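PDB 3DEM: complement factor MASP-3 from Homo sapiens, which probably acts as a serine protease of complement in innate immunity, binding mannan-binding lectin and ficolins through its CUB1-EGF-CUB2 region. Local coordinates for residues 120-125 and 138-143; 133-138 and 159-164; 182-187 and 267-272. All coordinates share one frame; numbering follows the deposited sequence.

Interaction 1: residues 120-125 and 138-143; sequences DVDECK and CHNYIG. With CA (calcium ion), chain D.
D120 reaches over to G143 and does two jobs with one oxygen: its OD1 accepts the G143 N-H in an almost straight bond (G143 N to D120 OD1 2.9 Å) and also binds the calcium ion at 2.7 Å. The G143 nitrogen arrives from above the carboxylate plane. Around the metal the packing is dense. V121 O lies 2.3 Å from the calcium ion and Y141 O 2.5 Å from it; E123 OE1 and the side chain of N140 add two more ligands, and G144 O joins from just beyond. D120 OD1 and Y141 O stand 3.1 Å apart, two acceptors brought together by the shared ion. D122 does not bind the metal, yet its carboxylate lies stacked on the N140 amide, the planes 7° apart. This is the calcium site of a calcium-binding EGF domain, built where residues 120-124 run nearly antiparallel (165°) to residues 138-143; the disulfide from C124 SG to C138 SG closes the other end. Strand 137-141 turns its other side to the second subunit, where H139 ND1 is hydrogen-bonded to Y42 OH of that subunit. On the looser side a water takes a coordination position, 2.4 Å from the calcium. It donates to E123 OE2 over 2.6 Å. A bend in the E123 chain at chi2 (92°) lets one carboxylate oxygen hold the ion while the other steadies this water.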
loop_
_atom_site.group_PDB
_atom_site.type_symbol
_atom_site.label_atom_id
_atom_site.label_comp_id
_atom_site.label_asym_id
_atom_site.label_seq_id
_atom_site.Cartn_x
_atom_site.Cartn_y
_atom_site.Cartn_z
ATOM N N ASP A 120 -5.032 1.353 -1.025
ATOM C CA ASP A 120 -5.689 0.689 0.089
ATOM C C ASP A 120 -6.022 1.660 1.210
ATOM O O ASP A 120 -5.198 2.489 1.592
ATOM C CB ASP A 120 -4.823 -0.436 0.649
ATOM C CG ASP A 120 -5.463 -1.109 1.847
ATOM O OD1 ASP A 120 -6.619 -1.570 1.713
ATOM O OD2 ASP A 120 -4.826 -1.166 2.921
ATOM N N VAL A 121 -7.242 1.552 1.725
ATOM C CA VAL A 121 -7.640 2.263 2.928
ATOM C C VAL A 121 -7.083 1.509 4.126
ATOM O O VAL A 121 -7.273 0.297 4.241
ATOM C CB VAL A 121 -9.180 2.343 3.050
ATOM C CG1 VAL A 121 -9.590 2.894 4.410
ATOM C CG2 VAL A 121 -9.761 3.184 1.926
ATOM N N ASP A 122 -6.372 2.212 5.001
ATOM C CA ASP A 122 -5.953 1.621 6.266
ATOM C C ASP A 122 -7.019 1.910 7.324
ATOM O O ASP A 122 -6.968 2.932 8.004
ATOM C CB ASP A 122 -4.592 2.160 6.707
ATOM C CG ASP A 122 -4.028 1.411 7.907
ATOM O OD1 ASP A 122 -4.801 0.760 8.640
ATOM O OD2 ASP A 122 -2.802 1.472 8.117
ATOM N N GLU A 123 -7.985 1.006 7.448
ATOM C CA GLU A 123 -9.117 1.210 8.348
ATOM C C GLU A 123 -8.676 1.311 9.800
ATOM O O GLU A 123 -9.363 1.919 10.617
ATOM C CB GLU A 123 -10.155 0.093 8.195
ATOM C CG GLU A 123 -10.882 0.067 6.850
ATOM C CD GLU A 123 -10.204 -0.823 5.811
ATOM O OE1 GLU A 123 -9.056 -1.249 6.037
ATOM O OE2 GLU A 123 -10.821 -1.097 4.762
ATOM N N CYS A 124 -7.530 0.718 10.118
ATOM C CA CYS A 124 -7.014 0.745 11.483
ATOM C C CYS A 124 -6.527 2.136 11.883
ATOM O O CYS A 124 -6.528 2.481 13.060
ATOM C CB CYS A 124 -5.907 -0.292 11.667
ATOM S SG CYS A 124 -6.433 -1.975 11.265
ATOM N N LYS A 125 -6.122 2.931 10.898
ATOM C CA LYS A 125 -5.686 4.303 11.138
ATOM C C LYS A 125 -6.824 5.288 10.917
ATOM O O LYS A 125 -7.052 6.187 11.730
ATOM C CB LYS A 125 -4.542 4.682 10.196
ATOM C CG LYS A 125 -3.326 3.771 10.247
ATOM C CD LYS A 125 -2.649 3.786 11.614
ATOM C CE LYS A 125 -1.194 3.337 11.504
ATOM N NZ LYS A 125 -0.445 4.137 10.483
ATOM N N CYS A 138 -6.399 -4.245 15.742
ATOM C CA CYS A 138 -6.870 -4.082 14.373
ATOM C C CYS A 138 -5.749 -4.477 13.413
ATOM O O CYS A 138 -4.601 -4.103 13.616
ATOM C CB CYS A 138 -7.291 -2.632 14.118
ATOM S SG CYS A 138 -8.039 -2.320 12.486
ATOM N N HIS A 139 -6.084 -5.243 12.378
ATOM C CA HIS A 139 -5.101 -5.677 11.386
ATOM C C HIS A 139 -5.541 -5.222 10.001
ATOM O O HIS A 139 -6.616 -5.589 9.521
ATOM C CB HIS A 139 -4.936 -7.199 11.401
ATOM C CG HIS A 139 -4.636 -7.769 12.754
ATOM N ND1 HIS A 139 -3.350 -7.957 13.214
ATOM C CD2 HIS A 139 -5.456 -8.194 13.746
ATOM C CE1 HIS A 139 -3.391 -8.470 14.430
ATOM N NE2 HIS A 139 -4.656 -8.622 14.777
ATOM N N ASN A 140 -4.709 -4.410 9.360
ATOM C CA ASN A 140 -5.012 -3.923 8.026
ATOM C C ASN A 140 -4.468 -4.854 6.960
ATOM O O ASN A 140 -3.380 -5.418 7.110
ATOM C CB ASN A 140 -4.431 -2.524 7.819
ATOM C CG ASN A 140 -4.872 -1.897 6.505
ATOM O OD1 ASN A 140 -6.046 -1.940 6.145
ATOM N ND2 ASN A 140 -3.931 -1.305 5.790
ATOM N N TYR A 141 -5.229 -5.015 5.884
ATOM C CA TYR A 141 -4.723 -5.664 4.683
ATOM C C TYR A 141 -5.268 -4.962 3.438
ATOM O O TYR A 141 -6.091 -4.051 3.534
ATOM C CB TYR A 141 -5.041 -7.166 4.667
ATOM C CG TYR A 141 -6.514 -7.518 4.606
ATOM C CD1 TYR A 141 -7.187 -7.590 3.389
ATOM C CD2 TYR A 141 -7.224 -7.804 5.764
ATOM C CE1 TYR A 141 -8.532 -7.921 3.332
ATOM C CE2 TYR A 141 -8.564 -8.138 5.720
ATOM C CZ TYR A 141 -9.214 -8.192 4.507
ATOM O OH TYR A 141 -10.544 -8.526 4.471
ATOM N N ILE A 142 -4.795 -5.391 2.275
ATOM C CA ILE A 142 -5.180 -4.772 1.018
ATOM C C ILE A 142 -6.615 -5.137 0.664
ATOM O O ILE A 142 -6.915 -6.289 0.362
ATOM C CB ILE A 142 -4.197 -5.164 -0.118
ATOM C CG1 ILE A 142 -2.788 -4.658 0.211
ATOM C CG2 ILE A 142 -4.665 -4.621 -1.461
ATOM C CD1 ILE A 142 -1.703 -5.167 -0.716
ATOM N N GLY A 143 -7.502 -4.148 0.730
ATOM C CA GLY A 143 -8.899 -4.351 0.381
ATOM C C GLY A 143 -9.834 -4.539 1.559
ATOM O O GLY A 143 -11.051 -4.547 1.387
HETATM CA CA CA D . -7.269 -1.976 4.268
HETATM O O HOH W 1 -9.184 -1.766 2.858
#

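Interaction 2: residues 133-138 and 159-164. With NAG (2-acetamido-2-deoxy-beta-D-glucopyranose), chain C.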
loop_
_atom_site.group_PDB
_atom_site.type_symbol
_atom_site.label_atom_id
_atom_site.label_comp_id
_atom_site.label_asym_id
_atom_site.label_seq_id
_atom_site.Cartn_x
_atom_site.Cartn_y
_atom_site.Cartn_z
ATOM N N SER A 133 -15.090 0.222 16.302
ATOM C CA SER A 133 -13.740 -0.168 15.883
ATOM C C SER A 133 -13.287 -1.357 16.722
ATOM O O SER A 133 -13.956 -1.716 17.691
ATOM C CB SER A 133 -12.759 0.996 16.039
ATOM O OG SER A 133 -12.661 1.385 17.396
ATOM N N CYS A 134 -12.158 -1.964 16.356
ATOM C CA CYS A 134 -11.685 -3.165 17.046
ATOM C C CYS A 134 -11.465 -2.912 18.534
ATOM O O CYS A 134 -10.869 -1.905 18.919
ATOM C CB CYS A 134 -10.410 -3.704 16.398
ATOM S SG CYS A 134 -10.589 -4.122 14.647
ATOM N N ASP A 135 -11.961 -3.824 19.363
ATOM C CA ASP A 135 -11.823 -3.720 20.814
ATOM C C ASP A 135 -10.345 -3.775 21.233
ATOM O O ASP A 135 -9.879 -2.914 21.982
ATOM C CB ASP A 135 -12.630 -4.832 21.489
ATOM C CG ASP A 135 -12.754 -4.657 22.997
ATOM O OD1 ASP A 135 -12.321 -3.620 23.539
ATOM O OD2 ASP A 135 -13.301 -5.571 23.645
ATOM N N HIS A 136 -9.612 -4.774 20.740
ATOM C CA HIS A 136 -8.192 -4.911 21.072
ATOM C C HIS A 136 -7.281 -4.574 19.889
ATOM O O HIS A 136 -6.807 -3.444 19.769
ATOM C CB HIS A 136 -7.870 -6.314 21.604
ATOM C CG HIS A 136 -8.449 -6.601 22.954
ATOM N ND1 HIS A 136 -8.367 -7.842 23.550
ATOM C CD2 HIS A 136 -9.126 -5.813 23.820
ATOM C CE1 HIS A 136 -8.961 -7.805 24.728
ATOM N NE2 HIS A 136 -9.432 -6.586 24.916
ATOM N N TYR A 137 -7.046 -5.550 19.013
ATOM C CA TYR A 137 -6.144 -5.361 17.878
ATOM C C TYR A 137 -6.882 -5.181 16.554
ATOM O O TYR A 137 -7.856 -5.881 16.271
ATOM C CB TYR A 137 -5.189 -6.547 17.747
ATOM C CG TYR A 137 -4.367 -6.841 18.978
ATOM C CD1 TYR A 137 -3.482 -5.899 19.487
ATOM C CD2 TYR A 137 -4.454 -8.073 19.618
ATOM C CE1 TYR A 137 -2.711 -6.173 20.617
ATOM C CE2 TYR A 137 -3.700 -8.355 20.741
ATOM C CZ TYR A 137 -2.829 -7.403 21.236
ATOM O OH TYR A 137 -2.069 -7.685 22.346
ATOM N N CYS A 138 -6.399 -4.245 15.742
ATOM C CA CYS A 138 -6.870 -4.082 14.373
ATOM C C CYS A 138 -5.749 -4.477 13.413
ATOM O O CYS A 138 -4.601 -4.103 13.616
ATOM C CB CYS A 138 -7.291 -2.632 14.118
ATOM S SG CYS A 138 -8.039 -2.320 12.486
ATOM N N ASN A 159 -17.418 -9.907 15.566
ATOM C CA ASN A 159 -16.121 -9.864 14.893
ATOM C C ASN A 159 -15.271 -8.687 15.341
ATOM O O ASN A 159 -14.346 -8.283 14.651
ATOM C CB ASN A 159 -16.298 -9.823 13.373
ATOM C CG ASN A 159 -16.862 -11.114 12.819
ATOM O OD1 ASN A 159 -16.527 -12.202 13.287
ATOM N ND2 ASN A 159 -17.722 -10.997 11.819
ATOM N N ARG A 160 -15.574 -8.151 16.514
ATOM C CA ARG A 160 -15.015 -6.871 16.901
ATOM C C ARG A 160 -14.603 -6.821 18.370
ATOM O O ARG A 160 -13.474 -6.453 18.690
ATOM C CB ARG A 160 -16.036 -5.776 16.592
ATOM C CG ARG A 160 -15.529 -4.377 16.765
ATOM C CD ARG A 160 -16.535 -3.377 16.218
ATOM N NE ARG A 160 -17.860 -3.534 16.808
ATOM C CZ ARG A 160 -18.222 -3.014 17.977
ATOM N NH1 ARG A 160 -17.347 -2.309 18.683
ATOM N NH2 ARG A 160 -19.457 -3.198 18.447
ATOM N N THR A 161 -15.517 -7.185 19.264
ATOM C CA THR A 161 -15.217 -7.140 20.690
ATOM C C THR A 161 -14.629 -8.448 21.216
ATOM O O THR A 161 -14.773 -9.505 20.599
ATOM C CB THR A 161 -16.439 -6.701 21.530
ATOM O OG1 THR A 161 -17.521 -7.612 21.328
ATOM C CG2 THR A 161 -16.878 -5.307 21.131
ATOM N N CYS A 162 -13.962 -8.355 22.361
ATOM C CA CYS A 162 -13.201 -9.467 22.902
ATOM C C CYS A 162 -13.730 -9.912 24.267
ATOM O O CYS A 162 -13.540 -9.220 25.270
ATOM C CB CYS A 162 -11.733 -9.062 23.005
ATOM S SG CYS A 162 -10.977 -8.638 21.411
ATOM N N ARG A 163 -14.389 -11.067 24.296
ATOM C CA ARG A 163 -14.973 -11.604 25.524
ATOM C C ARG A 163 -14.040 -12.624 26.163
ATOM O O ARG A 163 -12.985 -12.927 25.618
ATOM C CB ARG A 163 -16.337 -12.245 25.236
ATOM C CG ARG A 163 -16.281 -13.510 24.387
ATOM C CD ARG A 163 -17.620 -14.242 24.401
ATOM N NE ARG A 163 -17.529 -15.565 23.785
ATOM C CZ ARG A 163 -17.149 -16.666 24.429
ATOM N NH1 ARG A 163 -16.822 -16.606 25.715
ATOM N NH2 ARG A 163 -17.097 -17.830 23.785
ATOM N N VAL A 164 -14.435 -13.147 27.320
ATOM C CA VAL A 164 -13.666 -14.187 27.995
ATOM C C VAL A 164 -14.585 -15.302 28.453
ATOM O O VAL A 164 -15.799 -15.123 28.541
ATOM C CB VAL A 164 -12.926 -13.653 29.251
ATOM C CG1 VAL A 164 -11.877 -12.625 28.867
ATOM C CG2 VAL A 164 -13.919 -13.083 30.266
HETATM C C1 NAG C . -18.021 -12.299 11.268
HETATM C C2 NAG C . -19.084 -11.501 10.506
HETATM C C3 NAG C . -19.641 -12.348 9.369
HETATM C C4 NAG C . -18.453 -12.624 8.457
HETATM C C5 NAG C . -17.496 -13.499 9.270
HETATM C C6 NAG C . -16.326 -14.040 8.449
HETATM C C7 NAG C . -20.691 -9.842 11.259
HETATM C C8 NAG C . -21.799 -9.517 12.222
HETATM N N2 NAG C . -20.133 -11.045 11.399
HETATM O O3 NAG C . -20.693 -11.704 8.678
HETATM O O4 NAG C . -18.867 -13.223 7.243
HETATM O O5 NAG C . -17.003 -12.763 10.386
HETATM O O6 NAG C . -15.442 -14.700 9.342
HETATM O O7 NAG C . -20.338 -9.031 10.398
HETATM O O HOH W 2 -13.408 -6.427 25.913
HETATM O O HOH W 3 -10.625 -6.400 18.643
#
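D135 meets the 159-164 segment with both backbone and side chain, a small case of one residue tying a loop to the approach of a strand. Its N donates to R160 O (3.1 Å), arriving from above the carbonyl plane, while its OD2 accepts the N-H of C162 (D135 OD2 to C162 N 3.1 Å) through the anti lone pair. The torsion explains the second bond: with CG anti to the backbone N (chi1 -170°), the carboxylate extends past T161 to the amide beyond. The other oxygen, OD1, forms a salt bridge with K189, so the group is held from two directions. R160 O has a second partner, a water that donates to it and accepts from H136 N, each at 2.8 Å.

H136 turns its imidazole broadside to C162. CB of C162 lies 3.7 Å from the centroid of the H136 ring, a CH-pi contact, and the sulfur follows over the same face as a sulfur-aromatic contact. The ring is fixed further by R150, whose N is hydrogen-bonded to H136 ND1, and by Y153, which meets it edge-to-face.

R160 CG passes 3.2 Å from S133 O, and the bend at chi3 (55°) turns the guanidinium back so that the same oxygen lies at its edge, in plane; T161 CG2 sits over one face of that group, toward its rim. Next door, N159 carries an N-linked sugar, its ND2 bonded to C1 of the N-acetylglucosamine.

Disulfides tie the contact into its surroundings, C134 to C147 and C162 to C149. The 133-138 segment leads into strand 137-141, paired antiparallel with 144-148, and the 159-164 segment into strand 162-163, paired with 154-155, so the contact joins the two hairpins of the EGF domain.

Interaction 3: residues 182-187 and 267-272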
loop_
_atom_site.group_PDB
_atom_site.type_symbol
_atom_site.label_atom_id
_atom_site.label_comp_id
_atom_site.label_asym_id
_atom_site.label_seq_id
_atom_site.Cartn_x
_atom_site.Cartn_y
_atom_site.Cartn_z
ATOM N N ASP A 182 -10.318 -9.798 35.602
ATOM C CA ASP A 182 -9.230 -8.812 35.544
ATOM C C ASP A 182 -9.404 -7.620 36.510
ATOM O O ASP A 182 -8.662 -6.642 36.428
ATOM C CB ASP A 182 -9.016 -8.321 34.101
ATOM C CG ASP A 182 -7.558 -7.989 33.805
ATOM O OD1 ASP A 182 -6.680 -8.329 34.633
ATOM O OD2 ASP A 182 -7.283 -7.386 32.742
ATOM N N PHE A 183 -10.372 -7.709 37.424
ATOM C CA PHE A 183 -10.573 -6.670 38.440
ATOM C C PHE A 183 -9.253 -6.284 39.100
ATOM O O PHE A 183 -8.455 -7.160 39.435
ATOM C CB PHE A 183 -11.559 -7.153 39.517
ATOM C CG PHE A 183 -11.777 -6.160 40.637
ATOM C CD1 PHE A 183 -12.751 -5.175 40.527
ATOM C CD2 PHE A 183 -11.008 -6.212 41.794
ATOM C CE1 PHE A 183 -12.959 -4.254 41.543
ATOM C CE2 PHE A 183 -11.207 -5.291 42.824
ATOM C CZ PHE A 183 -12.198 -4.312 42.694
ATOM N N PRO A 184 -9.025 -4.973 39.317
ATOM C CA PRO A 184 -9.894 -3.846 38.990
ATOM C C PRO A 184 -9.568 -3.170 37.649
ATOM O O PRO A 184 -9.854 -1.986 37.465
ATOM C CB PRO A 184 -9.614 -2.874 40.136
ATOM C CG PRO A 184 -8.130 -3.093 40.430
ATOM C CD PRO A 184 -7.798 -4.520 40.002
ATOM N N ASN A 185 -8.968 -3.907 36.721
ATOM C CA ASN A 185 -8.831 -3.413 35.359
ATOM C C ASN A 185 -10.184 -3.516 34.654
ATOM O O ASN A 185 -11.063 -4.246 35.111
ATOM C CB ASN A 185 -7.751 -4.195 34.610
ATOM C CG ASN A 185 -6.400 -4.095 35.282
ATOM O OD1 ASN A 185 -5.796 -3.025 35.326
ATOM N ND2 ASN A 185 -5.920 -5.211 35.817
ATOM N N PRO A 186 -10.372 -2.763 33.560
ATOM C CA PRO A 186 -11.642 -2.840 32.838
ATOM C C PRO A 186 -12.080 -4.285 32.567
ATOM O O PRO A 186 -11.312 -5.070 32.028
ATOM C CB PRO A 186 -11.337 -2.117 31.520
ATOM C CG PRO A 186 -10.265 -1.137 31.878
ATOM C CD PRO A 186 -9.432 -1.807 32.942
ATOM N N TYR A 187 -13.305 -4.636 32.941
ATOM C CA TYR A 187 -13.810 -5.980 32.657
ATOM C C TYR A 187 -14.095 -6.189 31.169
ATOM O O TYR A 187 -14.450 -5.242 30.461
ATOM C CB TYR A 187 -15.041 -6.313 33.506
ATOM C CG TYR A 187 -16.176 -5.316 33.450
ATOM C CD1 TYR A 187 -17.078 -5.304 32.385
ATOM C CD2 TYR A 187 -16.382 -4.420 34.486
ATOM C CE1 TYR A 187 -18.134 -4.402 32.347
ATOM C CE2 TYR A 187 -17.438 -3.518 34.462
ATOM C CZ TYR A 187 -18.307 -3.509 33.390
ATOM O OH TYR A 187 -19.349 -2.602 33.375
ATOM N N GLU A 267 -15.505 0.835 29.482
ATOM C CA GLU A 267 -14.232 0.452 30.107
ATOM C C GLU A 267 -14.306 0.405 31.636
ATOM O O GLU A 267 -13.294 0.557 32.320
ATOM C CB GLU A 267 -13.105 1.400 29.676
ATOM C CG GLU A 267 -12.945 1.562 28.166
ATOM C CD GLU A 267 -12.492 0.280 27.475
ATOM O OE1 GLU A 267 -11.896 -0.594 28.146
ATOM O OE2 GLU A 267 -12.732 0.153 26.254
ATOM N N ASN A 268 -15.498 0.185 32.170
ATOM C CA ASN A 268 -15.692 0.156 33.622
ATOM C C ASN A 268 -14.853 -0.901 34.366
ATOM O O ASN A 268 -14.546 -1.964 33.825
ATOM C CB ASN A 268 -17.184 0.039 33.947
ATOM C CG ASN A 268 -18.008 1.101 33.234
ATOM O OD1 ASN A 268 -18.319 2.151 33.805
ATOM N ND2 ASN A 268 -18.323 0.854 31.971
ATOM N N ARG A 269 -14.483 -0.594 35.606
ATOM C CA ARG A 269 -13.499 -1.399 36.341
ATOM C C ARG A 269 -14.049 -2.661 37.030
ATOM O O ARG A 269 -13.290 -3.569 37.381
ATOM C CB ARG A 269 -12.735 -0.519 37.334
ATOM C CG ARG A 269 -12.029 0.655 36.658
ATOM C CD ARG A 269 -11.245 1.491 37.642
ATOM N NE ARG A 269 -9.992 0.838 38.024
ATOM C CZ ARG A 269 -9.023 1.425 38.724
ATOM N NH1 ARG A 269 -9.156 2.683 39.132
ATOM N NH2 ARG A 269 -7.915 0.750 39.017
ATOM N N GLY A 270 -15.362 -2.719 37.221
ATOM C CA GLY A 270 -15.987 -3.918 37.752
ATOM C C GLY A 270 -16.239 -3.914 39.249
ATOM O O GLY A 270 -16.611 -2.891 39.834
ATOM N N TRP A 271 -16.019 -5.067 39.875
ATOM C CA TRP A 271 -16.490 -5.297 41.235
ATOM C C TRP A 271 -15.754 -6.445 41.909
ATOM O O TRP A 271 -15.148 -7.297 41.256
ATOM C CB TRP A 271 -17.992 -5.608 41.225
ATOM C CG TRP A 271 -18.357 -6.750 40.306
ATOM C CD1 TRP A 271 -18.720 -6.660 38.991
ATOM C CD2 TRP A 271 -18.389 -8.148 40.636
ATOM N NE1 TRP A 271 -18.976 -7.918 38.480
ATOM C CE2 TRP A 271 -18.779 -8.847 39.468
ATOM C CE3 TRP A 271 -18.115 -8.877 41.798
ATOM C CZ2 TRP A 271 -18.904 -10.238 39.434
ATOM C CZ3 TRP A 271 -18.247 -10.260 41.765
ATOM C CH2 TRP A 271 -18.637 -10.926 40.589
ATOM N N ARG A 272 -15.829 -6.455 43.230
ATOM C CA ARG A 272 -15.232 -7.497 44.045
ATOM C C ARG A 272 -16.151 -7.765 45.229
ATOM O O ARG A 272 -16.715 -6.844 45.811
ATOM C CB ARG A 272 -13.854 -7.059 44.549
ATOM C CG ARG A 272 -13.328 -7.883 45.712
ATOM C CD ARG A 272 -12.014 -7.342 46.245
ATOM N NE ARG A 272 -11.665 -7.968 47.518
ATOM C CZ ARG A 272 -10.525 -8.615 47.761
ATOM N NH1 ARG A 272 -9.586 -8.718 46.824
ATOM N NH2 ARG A 272 -10.311 -9.147 48.957
#
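R269 NE donates to P184 O over 2.9 Å, a nearly straight bond with the acceptor in the guanidinium plane; the R269 chain bends at chi3 (76°) to carry NE there. A second polar link ends on N268 O. Y187 N donates to N268 O over 3.1 Å, nearly in line with the carbonyl bond, and P186 CA adds a CA-H...O contact of 3.2 Å to N268 O. Both acceptors are backbone carbonyls, but one donor is a backbone N-H and the other an arginine side chain.

F183 supplies the apolar part. A cis peptide bond precedes P184 and folds its ring back, placing P184 CB over the centre of the phenyl ring; on the opposite face R272 CB makes a CH-pi contact, 3.9 Å from the centroid of the F183 ring. Beyond CB the R272 chain extends away to a salt bridge with E210. P186 CB rests near E267 O, and the carboxylate of E267 is paired with K189.

Y187 lies alongside N268, the two side chains pointing the same way, with G270 at its ring edge. Y187 CD2 is 3.3 Å from G270 CA, close packing that a glycine with positive phi accommodates. At the far end of the ring the Y187 hydroxyl is hydrogen-bonded to D226 OD2 and E216 N. E216 and D226, with D263 and S265, form the calcium site here, so Y187 is a second-shell residue of the metal site, an arrangement familiar from calcium-binding CUB domains.

The three contacts follow the chain from the EGF domain into the second CUB domain. Interactions 1 and 2 both lie in the EGF domain, their centres 15 Å apart; they share C138 and strand 137-141, and their segments alternate along the sequence. Interaction 3 comes after both have closed, its centre 17 Å from that of interaction 2 and 31 Å from that of interaction 1. Interactions 2 and 3 do not touch, their nearest atoms being about 5 Å apart, but K189 pairs with D135 in one and E267 in the other. Calcium sites lie at interaction 1 and beside interaction 3, with interaction 2 at the junction of the two domains.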